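Local coordinates for N-acetylglucosamine-6-phosphate deacetylase (PDB 6FV4), which probably removes the acetyl group from N-acetylglucosamine-6-phosphate in amino-sugar metabolism, as a metal-dependent hydrolase of the NagA family, at residues I135-P140 against G172-V177; F68-L73 against L280-M285. The protein carries 1 engineered substitution. All blocks are in the same frame, centred on the assembly; numbering follows the deposited sequence. Where two conformers were deposited one is given.

Interaction 1. Residues I135-P140 against G172-V177; sequences IHLEGP and GTVRMV. With CD (cadmium ion), chain J; ZN (zinc ion), chain H.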
loop_
_atom_site.group_PDB
_atom_site.type_symbol
_atom_site.label_atom_id
_atom_site.label_comp_id
_atom_site.label_asym_id
_atom_site.label_seq_id
_atom_site.Cartn_x
_atom_site.Cartn_y
_atom_site.Cartn_z
ATOM N N ILE B 135 -7.949 7.550 28.181
ATOM C CA ILE B 135 -8.032 6.101 28.333
ATOM C C ILE B 135 -8.411 5.492 26.994
ATOM O O ILE B 135 -9.242 6.039 26.258
ATOM C CB ILE B 135 -9.060 5.685 29.409
ATOM C CG1 ILE B 135 -8.740 6.347 30.754
ATOM C CG2 ILE B 135 -9.093 4.146 29.532
ATOM C CD1 ILE B 135 -9.905 6.229 31.818
ATOM N N HIS B 136 -7.813 4.350 26.690
ATOM C CA HIS B 136 -8.131 3.570 25.509
ATOM C C HIS B 136 -8.590 2.196 25.970
ATOM O O HIS B 136 -7.857 1.505 26.689
ATOM C CB HIS B 136 -6.901 3.474 24.606
ATOM C CG HIS B 136 -6.986 2.425 23.541
ATOM N ND1 HIS B 136 -5.873 1.744 23.097
ATOM C CD2 HIS B 136 -8.024 1.971 22.797
ATOM C CE1 HIS B 136 -6.223 0.894 22.149
ATOM N NE2 HIS B 136 -7.518 1.022 21.933
ATOM N N LEU B 137 -9.796 1.802 25.575
ATOM C CA LEU B 137 -10.291 0.462 25.883
ATOM C C LEU B 137 -9.974 -0.441 24.701
ATOM O O LEU B 137 -10.693 -0.442 23.695
ATOM C CB LEU B 137 -11.785 0.481 26.173
ATOM C CG LEU B 137 -12.215 1.522 27.213
ATOM C CD1 LEU B 137 -13.720 1.469 27.365
ATOM C CD2 LEU B 137 -11.512 1.270 28.525
ATOM N N GLU B 138 -8.883 -1.198 24.815
ATOM C CA GLU B 138 -8.543 -2.217 23.817
ATOM C C GLU B 138 -9.154 -3.548 24.251
ATOM O O GLU B 138 -8.479 -4.473 24.709
ATOM C CB GLU B 138 -7.041 -2.331 23.636
ATOM C CG GLU B 138 -6.705 -3.241 22.434
ATOM C CD GLU B 138 -5.241 -3.352 22.168
ATOM O OE1 GLU B 138 -4.480 -3.249 23.132
ATOM O OE2 GLU B 138 -4.858 -3.553 20.997
ATOM N N GLY B 139 -10.473 -3.617 24.099
ATOM C CA GLY B 139 -11.256 -4.692 24.655
ATOM C C GLY B 139 -12.345 -4.113 25.540
ATOM O O GLY B 139 -12.249 -2.976 26.012
ATOM N N PRO B 140 -13.392 -4.893 25.809
ATOM C CA PRO B 140 -13.559 -6.323 25.531
ATOM C C PRO B 140 -14.318 -6.665 24.249
ATOM O O PRO B 140 -14.571 -7.841 23.989
ATOM C CB PRO B 140 -14.375 -6.789 26.739
ATOM C CG PRO B 140 -15.295 -5.630 26.966
ATOM C CD PRO B 140 -14.512 -4.374 26.622
ATOM N N GLY B 172 -15.870 11.312 30.789
ATOM C CA GLY B 172 -15.305 11.934 29.621
ATOM C C GLY B 172 -13.852 11.622 29.359
ATOM O O GLY B 172 -13.315 12.117 28.367
ATOM N N THR B 173 -13.201 10.806 30.197
ATOM C CA THR B 173 -11.779 10.519 30.029
ATOM C C THR B 173 -11.494 9.329 29.118
ATOM O O THR B 173 -10.327 9.087 28.809
ATOM C CB THR B 173 -11.111 10.261 31.388
ATOM O OG1 THR B 173 -11.661 9.069 31.973
ATOM C CG2 THR B 173 -11.353 11.437 32.319
ATOM N N VAL B 174 -12.507 8.566 28.707
ATOM C CA VAL B 174 -12.288 7.479 27.759
ATOM C C VAL B 174 -12.249 8.102 26.369
ATOM O O VAL B 174 -13.241 8.672 25.904
ATOM C CB VAL B 174 -13.364 6.389 27.857
ATOM C CG1 VAL B 174 -13.176 5.389 26.698
ATOM C CG2 VAL B 174 -13.258 5.647 29.189
ATOM N N ARG B 175 -11.091 8.030 25.724
ATOM C CA ARG B 175 -10.860 8.732 24.468
ATOM C C ARG B 175 -10.928 7.826 23.251
ATOM O O ARG B 175 -11.257 8.302 22.158
ATOM C CB ARG B 175 -9.498 9.434 24.505
ATOM C CG ARG B 175 -9.340 10.466 25.598
ATOM C CD ARG B 175 -10.400 11.544 25.495
ATOM N NE ARG B 175 -10.149 12.416 24.352
ATOM C CZ ARG B 175 -9.587 13.620 24.446
ATOM N NH1 ARG B 175 -9.223 14.097 25.634
ATOM N NH2 ARG B 175 -9.389 14.346 23.352
ATOM N N MET B 176 -10.654 6.533 23.412
ATOM C CA MET B 176 -10.616 5.627 22.277
ATOM C C MET B 176 -11.075 4.244 22.718
ATOM O O MET B 176 -10.743 3.794 23.824
ATOM C CB MET B 176 -9.204 5.559 21.673
ATOM C CG MET B 176 -9.109 4.638 20.474
ATOM S SD MET B 176 -7.631 5.000 19.487
ATOM C CE MET B 176 -6.320 4.543 20.619
ATOM N N VAL B 177 -11.848 3.584 21.855
ATOM C CA VAL B 177 -12.356 2.233 22.096
ATOM C C VAL B 177 -12.151 1.399 20.834
ATOM O O VAL B 177 -12.659 1.753 19.763
ATOM C CB VAL B 177 -13.841 2.246 22.493
ATOM C CG1 VAL B 177 -14.384 0.806 22.645
ATOM C CG2 VAL B 177 -14.030 3.018 23.798
HETATM CD CD CD J . -3.418 -5.500 20.937
HETATM ZN ZN ZN H . -2.453 -2.820 23.114
HETATM O O HOH W 1 -1.817 -7.450 20.339
#
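Ile135 meets residues 173-176 chiefly through its backbone. Ile135 O accepts two bonds, from Arg175 N (2.8 Å) and from Met176 N (3.2 Å). Both donors lie in the carbonyl plane. The sharing marks a beta bulge: Ile135 pairs with Val174, but His136 pairs with Met176. Beyond the bulge the parallel ladder resumes with Leu137 N to Met176 O at 2.8 Å. The CD1 of Ile135 reaches Thr173 OG1, which is hydrogen-bonded to Gly170 O.

Leu137 lies on the same face as Val174 and Val177. Leu137 CD1 is 3.9 Å from Val177 CG2 and 4.0 Å from Val174 CG1. Helices 113-129 and 160-170 pack against this apolar face.

Met176 is on the other face, with His136. Its chain bends at the last torsion (chi3 66°) and brings CE over the imidazole. This CH-pi contact measures 3.6 Å from Met176 CE to the centroid of the His136 ring. Ser107 and Thr178 hold the two ring nitrogens of His136.

Just past the pairing, Glu138 OE1 binds zinc and OE2 binds cadmium. Strand 134-138, helix 160-170 and strand 174-179 form a beta-alpha-beta unit of the (beta/alpha)8 barrel, and the metal-bridging glutamate fits the metal centre of this NagA enzyme.

Interaction 2. Residues F68-L73 against L280-M285; sequences FVDTHL and LITAAM. Engineered in segment 280-285: Ala283 (natural residue Asp). With ZN (zinc ion), chain H.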
loop_
_atom_site.group_PDB
_atom_site.type_symbol
_atom_site.label_atom_id
_atom_site.label_comp_id
_atom_site.label_asym_id
_atom_site.label_seq_id
_atom_site.Cartn_x
_atom_site.Cartn_y
_atom_site.Cartn_z
ATOM N N PHE B 68 6.597 13.635 22.129
ATOM C CA PHE B 68 5.937 12.480 21.536
ATOM C C PHE B 68 4.562 12.272 22.174
ATOM O O PHE B 68 4.363 12.532 23.363
ATOM C CB PHE B 68 6.794 11.217 21.701
ATOM C CG PHE B 68 8.179 11.323 21.082
ATOM C CD1 PHE B 68 9.299 10.907 21.794
ATOM C CD2 PHE B 68 8.357 11.807 19.795
ATOM C CE1 PHE B 68 10.576 10.974 21.241
ATOM C CE2 PHE B 68 9.651 11.885 19.231
ATOM C CZ PHE B 68 10.749 11.470 19.966
ATOM N N VAL B 69 3.609 11.820 21.355
ATOM C CA VAL B 69 2.217 11.600 21.735
ATOM C C VAL B 69 1.939 10.115 21.537
ATOM O O VAL B 69 1.643 9.675 20.416
ATOM C CB VAL B 69 1.254 12.456 20.905
ATOM C CG1 VAL B 69 -0.199 12.203 21.339
ATOM C CG2 VAL B 69 1.617 13.933 21.019
ATOM N N ASP B 70 2.053 9.326 22.606
ATOM C CA ASP B 70 1.835 7.879 22.538
ATOM C C ASP B 70 0.384 7.583 22.880
ATOM O O ASP B 70 -0.034 7.737 24.036
ATOM C CB ASP B 70 2.787 7.147 23.479
ATOM C CG ASP B 70 2.857 5.654 23.197
ATOM O OD1 ASP B 70 3.661 4.968 23.878
ATOM O OD2 ASP B 70 2.122 5.164 22.303
ATOM N N THR B 71 -0.390 7.169 21.883
ATOM C CA THR B 71 -1.827 7.012 22.049
ATOM C C THR B 71 -2.252 5.572 22.300
ATOM O O THR B 71 -3.451 5.279 22.289
ATOM C CB THR B 71 -2.573 7.561 20.832
ATOM O OG1 THR B 71 -2.102 6.916 19.638
ATOM C CG2 THR B 71 -2.346 9.068 20.713
ATOM N N HIS B 72 -1.317 4.666 22.549
ATOM C CA HIS B 72 -1.694 3.270 22.760
ATOM C C HIS B 72 -0.512 2.608 23.466
ATOM O O HIS B 72 0.478 2.261 22.820
ATOM C CB HIS B 72 -2.032 2.598 21.432
ATOM C CG HIS B 72 -2.358 1.133 21.532
ATOM N ND1 HIS B 72 -2.989 0.448 20.519
ATOM C CD2 HIS B 72 -2.122 0.222 22.506
ATOM C CE1 HIS B 72 -3.135 -0.819 20.868
ATOM N NE2 HIS B 72 -2.622 -0.980 22.074
ATOM N N LEU B 73 -0.624 2.456 24.783
ATOM C CA LEU B 73 0.396 1.768 25.561
ATOM C C LEU B 73 -0.230 1.262 26.848
ATOM O O LEU B 73 -1.232 1.802 27.329
ATOM C CB LEU B 73 1.596 2.658 25.879
ATOM C CG LEU B 73 1.373 3.835 26.814
ATOM C CD1 LEU B 73 2.707 4.224 27.452
ATOM C CD2 LEU B 73 0.785 4.997 26.041
ATOM N N LEU B 280 2.610 6.570 14.984
ATOM C CA LEU B 280 3.535 5.662 15.645
ATOM C C LEU B 280 3.061 5.481 17.081
ATOM O O LEU B 280 2.704 6.457 17.731
ATOM C CB LEU B 280 4.954 6.215 15.610
ATOM C CG LEU B 280 5.520 6.361 14.185
ATOM C CD1 LEU B 280 6.756 7.228 14.192
ATOM C CD2 LEU B 280 5.833 5.013 13.649
ATOM N N ILE B 281 2.999 4.227 17.539
ATOM C CA ILE B 281 2.621 3.874 18.901
ATOM C C ILE B 281 3.646 2.864 19.399
ATOM O O ILE B 281 4.409 2.277 18.626
ATOM C CB ILE B 281 1.194 3.279 19.010
ATOM C CG1 ILE B 281 1.120 1.973 18.217
ATOM C CG2 ILE B 281 0.119 4.280 18.541
ATOM C CD1 ILE B 281 0.042 1.014 18.661
ATOM N N THR B 282 3.666 2.672 20.708
ATOM C CA THR B 282 4.532 1.652 21.286
ATOM C C THR B 282 3.804 0.358 21.597
ATOM O O THR B 282 4.407 -0.717 21.496
ATOM C CB THR B 282 5.189 2.162 22.579
ATOM O OG1 THR B 282 4.181 2.439 23.588
ATOM C CG2 THR B 282 6.028 3.413 22.296
ATOM N N ALA B 283 2.530 0.451 22.005
ATOM C CA ALA B 283 1.839 -0.642 22.682
ATOM C C ALA B 283 2.694 -1.194 23.821
ATOM O O ALA B 283 2.672 -2.387 24.105
ATOM C CB ALA B 283 1.446 -1.746 21.691
ATOM N N ALA B 284 3.453 -0.320 24.475
ATOM C CA ALA B 284 4.446 -0.754 25.450
ATOM C C ALA B 284 3.808 -1.485 26.623
ATOM O O ALA B 284 2.787 -1.049 27.163
ATOM C CB ALA B 284 5.222 0.446 25.978
ATOM N N MET B 285 4.413 -2.605 27.023
ATOM C CA MET B 285 3.923 -3.300 28.205
ATOM C C MET B 285 4.800 -2.967 29.407
ATOM O O MET B 285 5.798 -2.247 29.307
ATOM C CB MET B 285 3.819 -4.815 27.974
ATOM C CG MET B 285 5.062 -5.511 27.472
ATOM S SD MET B 285 6.207 -6.051 28.747
ATOM C CE MET B 285 5.137 -6.981 29.846
HETATM ZN ZN ZN H . -2.453 -2.820 23.114
HETATM O O HOH W 2 0.708 7.471 19.198
#
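Asp70 and Thr282 join the first and last strands of the amidohydrolase barrel, where residues 68-73 and 280-285 close the ring beside the metal centre. The strands make no direct ladder here. A water bridges them instead, donating to Val69 O and Leu280 O and accepting from Thr71 N.

The side chain of Asp70 fastens the turn at 282-284, after strand 278-281. Asp70 OD1 accepts from Thr282 OG1 at 2.6 Å, through the syn lone pair. Its OD2 takes a weak bond from Thr282 N. Thr282 OG1 in turn accepts from Ala284 N at 3.0 Å, which makes an ST turn. Two bonds thus fix the rotation of this hydroxyl.

His72 can be followed outward. His72 CB lies 3.8 Å from Ile281 CD1. CG and ND1 stay near the same CD1, which approaches the ring obliquely. ND1 is also hydrogen-bonded to Glu253, which orients the imidazole. His72 CD2 and His72 CE1 flank NE2, each 3.1 Å from the zinc; CD2 also nears Ala283 CA. At the tip, His72 NE2 binds zinc at 2.1 Å; His74 and Glu138 are further ligands.

Ala283 is engineered and replaces the natural Asp, the predicted proton donor/acceptor. Its methyl does not reach the zinc. Its backbone is tied to the first strand: Ala283 N donates to His72 O at 2.9 Å, with the donor tilted 18° from the carbonyl plane.

The centres of the two interactions are about 14 Å apart. Both segments of interaction 1 fall between those of interaction 2 in the sequence. The order is 68-73, 135-140, 172-177, then 280-285. All four segments belong to the strand system of the barrel. Strand 104-109 lies between strands 63-76 and 134-138 and pairs with both. Interaction 1 joins two successive strands, whereas interaction 2 brings together strands more than 200 residues apart. They meet at the zinc, where Glu138 OE1 lies 3.1 Å from His72 NE2. The rings of His136 and His72 also meet edge-to-face. Ligands distant in sequence are thereby gathered into one metal centre.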